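Local coordinates for Serine/threonine protein phosphatase Stp1 (Streptococcus agalactiae, PDB 2PK0) that dephosphorylates phosphoserine and phosphothreonine residues of proteins, probably by the metal-dependent mechanism of the PP2C family, at residues A[121-126]-A[165-170]. Residues are numbered along the deposited sequence; the frame is centred on the assembly and turned at random.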
ATOM      1  N   VAL A 121       5.858   0.461   4.429  1.00 28.88           N
ATOM      2  CA  VAL A 121       6.665   1.641   4.722  1.00 25.62           C
ATOM      3  C   VAL A 121       5.825   2.879   4.403  1.00 26.22           C
ATOM      4  O   VAL A 121       5.474   3.080   3.253  1.00 25.99           O
ATOM      5  CB  VAL A 121       7.904   1.743   3.781  1.00 27.04           C
ATOM      6  CG1 VAL A 121       8.700   3.036   4.061  1.00 27.24           C
ATOM      7  CG2 VAL A 121       8.811   0.551   3.903  1.00 25.69           C
ATOM      8  N   GLY A 122       5.502   3.708   5.393  1.00 24.98           N
ATOM      9  CA  GLY A 122       4.709   4.904   5.145  1.00 25.22           C
ATOM     10  C   GLY A 122       3.329   4.924   5.773  1.00 27.54           C
ATOM     11  O   GLY A 122       3.098   4.311   6.822  1.00 27.76           O
ATOM     12  N   ASP A 123       2.410   5.646   5.135  1.00 28.18           N
ATOM     13  CA  ASP A 123       1.037   5.769   5.624  1.00 29.16           C
ATOM     14  C   ASP A 123       0.005   5.160   4.672  1.00 29.66           C
ATOM     15  O   ASP A 123      -1.194   5.420   4.772  1.00 30.97           O
ATOM     16  CB  ASP A 123       0.680   7.231   5.946  1.00 30.09           C
ATOM     17  CG  ASP A 123       0.796   8.154   4.744  1.00 33.55           C
ATOM     18  OD1 ASP A 123       1.339   7.729   3.695  1.00 36.60           O
ATOM     19  OD2 ASP A 123       0.344   9.322   4.851  1.00 34.95           O
ATOM     20  N   SER A 124       0.479   4.354   3.736  1.00 28.74           N
ATOM     21  CA  SER A 124      -0.415   3.521   2.956  1.00 29.77           C
ATOM     22  C   SER A 124      -0.930   2.399   3.866  1.00 30.01           C
ATOM     23  O   SER A 124      -0.378   2.146   4.938  1.00 31.86           O
ATOM     24  CB  SER A 124       0.308   2.964   1.738  1.00 29.58           C
ATOM     25  OG  SER A 124       0.564   3.967   0.780  1.00 30.79           O
ATOM     26  N   ARG A 125      -2.020   1.752   3.491  1.00 29.11           N
ATOM     27  CA  ARG A 125      -2.621   0.807   4.411  1.00 26.88           C
ATOM     28  C   ARG A 125      -2.977  -0.505   3.770  1.00 28.79           C
ATOM     29  O   ARG A 125      -3.132  -0.595   2.543  1.00 28.37           O
ATOM     30  CB  ARG A 125      -3.867   1.393   5.035  1.00 27.72           C
ATOM     31  CG  ARG A 125      -3.607   2.617   5.834  1.00 28.29           C
ATOM     32  CD  ARG A 125      -4.664   2.801   6.833  1.00 30.48           C
ATOM     33  NE  ARG A 125      -4.388   3.969   7.642  1.00 32.46           N
ATOM     34  CZ  ARG A 125      -5.334   4.663   8.247  1.00 32.99           C
ATOM     35  NH1 ARG A 125      -6.594   4.282   8.102  1.00 32.32           N
ATOM     36  NH2 ARG A 125      -5.024   5.740   8.959  1.00 33.18           N
ATOM     37  N   ILE A 126      -3.070  -1.526   4.626  1.00 28.09           N
ATOM     38  CA  ILE A 126      -3.532  -2.854   4.264  1.00 26.44           C
ATOM     39  C   ILE A 126      -4.563  -3.296   5.288  1.00 29.33           C
ATOM     40  O   ILE A 126      -4.321  -3.210   6.505  1.00 28.30           O
ATOM     41  CB  ILE A 126      -2.400  -3.870   4.280  1.00 25.26           C
ATOM     42  CG1 ILE A 126      -1.309  -3.474   3.291  1.00 25.30           C
ATOM     43  CG2 ILE A 126      -2.915  -5.259   3.965  1.00 18.23           C
ATOM     44  CD1 ILE A 126      -0.084  -4.312   3.441  1.00 25.59           C
ATOM     45  N   ASN A 165      -1.199  14.323   8.704  1.00 49.01           N
ATOM     46  CA  ASN A 165      -0.160  13.323   8.947  1.00 51.86           C
ATOM     47  C   ASN A 165       1.206  13.689   8.345  1.00 52.04           C
ATOM     48  O   ASN A 165       1.363  13.758   7.127  1.00 54.23           O
ATOM     49  CB  ASN A 165      -0.604  11.927   8.453  1.00 54.03           C
ATOM     50  CG  ASN A 165      -1.611  11.238   9.406  1.00 56.34           C
ATOM     51  OD1 ASN A 165      -1.549  11.389  10.638  1.00 56.79           O
ATOM     52  ND2 ASN A 165      -2.535  10.469   8.827  1.00 54.97           N
ATOM     53  N   ILE A 166       2.184  13.944   9.209  1.00 50.71           N
ATOM     54  CA  ILE A 166       3.570  14.089   8.776  1.00 50.83           C
ATOM     55  C   ILE A 166       4.232  12.707   8.814  1.00 50.04           C
ATOM     56  O   ILE A 166       4.312  12.075   9.860  1.00 50.56           O
ATOM     57  CB  ILE A 166       4.372  15.075   9.665  1.00 51.04           C
ATOM     58  CG1 ILE A 166       3.758  16.481   9.632  1.00 52.25           C
ATOM     59  CG2 ILE A 166       5.845  15.119   9.237  1.00 51.06           C
ATOM     60  CD1 ILE A 166       2.989  16.875  10.904  1.00 54.92           C
ATOM     61  N   ILE A 167       4.695  12.235   7.666  1.00 49.62           N
ATOM     62  CA  ILE A 167       5.272  10.900   7.552  1.00 48.35           C
ATOM     63  C   ILE A 167       6.661  10.815   8.217  1.00 47.97           C
ATOM     64  O   ILE A 167       7.444  11.776   8.180  1.00 48.48           O
ATOM     65  CB  ILE A 167       5.274  10.480   6.069  1.00 48.64           C
ATOM     66  CG1 ILE A 167       5.084   8.981   5.921  1.00 49.47           C
ATOM     67  CG2 ILE A 167       6.497  11.004   5.307  1.00 49.75           C
ATOM     68  CD1 ILE A 167       4.768   8.607   4.506  1.00 49.39           C
ATOM     69  N   THR A 168       6.945   9.697   8.879  1.00 45.48           N
ATOM     70  CA  THR A 168       8.211   9.565   9.609  1.00 44.35           C
ATOM     71  C   THR A 168       9.258   8.707   8.905  1.00 43.17           C
ATOM     72  O   THR A 168      10.435   8.749   9.273  1.00 42.75           O
ATOM     73  CB  THR A 168       8.045   9.089  11.087  1.00 44.99           C
ATOM     74  OG1 THR A 168       7.422   7.794  11.151  1.00 46.64           O
ATOM     75  CG2 THR A 168       7.268  10.099  11.891  1.00 44.01           C
ATOM     76  N   GLN A 169       8.829   7.922   7.917  1.00 40.40           N
ATOM     77  CA  GLN A 169       9.779   7.290   6.999  1.00 40.03           C
ATOM     78  C   GLN A 169       9.214   7.051   5.609  1.00 39.42           C
ATOM     79  O   GLN A 169       8.018   6.894   5.432  1.00 38.45           O
ATOM     80  CB  GLN A 169      10.374   6.008   7.568  1.00 36.83           C
ATOM     81  CG  GLN A 169       9.410   4.914   7.799  1.00 36.88           C
ATOM     82  CD  GLN A 169      10.107   3.671   8.273  1.00 37.02           C
ATOM     83  OE1 GLN A 169      11.325   3.533   8.126  1.00 37.28           O
ATOM     84  NE2 GLN A 169       9.350   2.757   8.848  1.00 34.58           N
ATOM     85  N   SER A 170      10.088   7.053   4.617  1.00 38.45           N
ATOM     86  CA  SER A 170       9.657   6.812   3.262  1.00 40.37           C
ATOM     87  C   SER A 170      10.841   6.215   2.561  1.00 40.11           C
ATOM     88  O   SER A 170      11.957   6.345   3.031  1.00 39.43           O
ATOM     89  CB  SER A 170       9.289   8.118   2.573  1.00 43.08           C
ATOM     90  OG  SER A 170      10.434   8.946   2.436  1.00 45.48           O
TER
HETATM   91  O   HOH W   1      -2.561  10.215   5.589  1.00 40.52           O
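Gly122 and Ser170 bring the two backbones nearest, CA to CA 5.6 Å, where the turn after strand 115-121 runs beside the irregular loop 165-170 with no direct hydrogen bond between them. Ile167 reaches over from the loop, and its CD1 methyl rests on the bare backbone of Gly122, 3.8 Å from that residue's CA. Gly122, at phi 114° and psi -152°, has no side chain and lets this methyl lie directly on its main chain. The same methyl meets the carboxylate of Asp123, whose OD1 lies 3.6 Å from Ile167 CD1, the two side chains crossing at about a right angle. The CB of Asp123 points toward the loop, and with CG between the backbone N and the carbonyl carbon (chi1 60°) OD1 comes to lie against the Ile167 methyl. Farther along, one branch of Val121 does the touching: CG1, anti to the backbone N, packs 4.0 Å from Ser170 CA and also meets CG of Gln169. The amide end of Gln169 is engaged elsewhere, its NE2 giving a hydrogen bond to the carbonyl of Glu178. A water bridges Asp123 and Asn165: it lies 3.1 Å from Asp123 OD2, one of several acceptors competing for its protons, and accepts from Asn165 ND2 at 3.2 Å. Asp123 OD2 also lies close to the carboxylate of Asp197, a magnesium ligand, and the Asp123 side chain is about 6 Å from a bound magnesium ion. The contact thus borders the metal centre where the chain passes from strand 115-121 of one antiparallel sheet to strand 125-130 of the other, with His141 bonded to both Gly122 and Thr168, strand 103-112 touching the side chains of Val121 and Asp123, and helix 143-149 against Ile166 and Thr168.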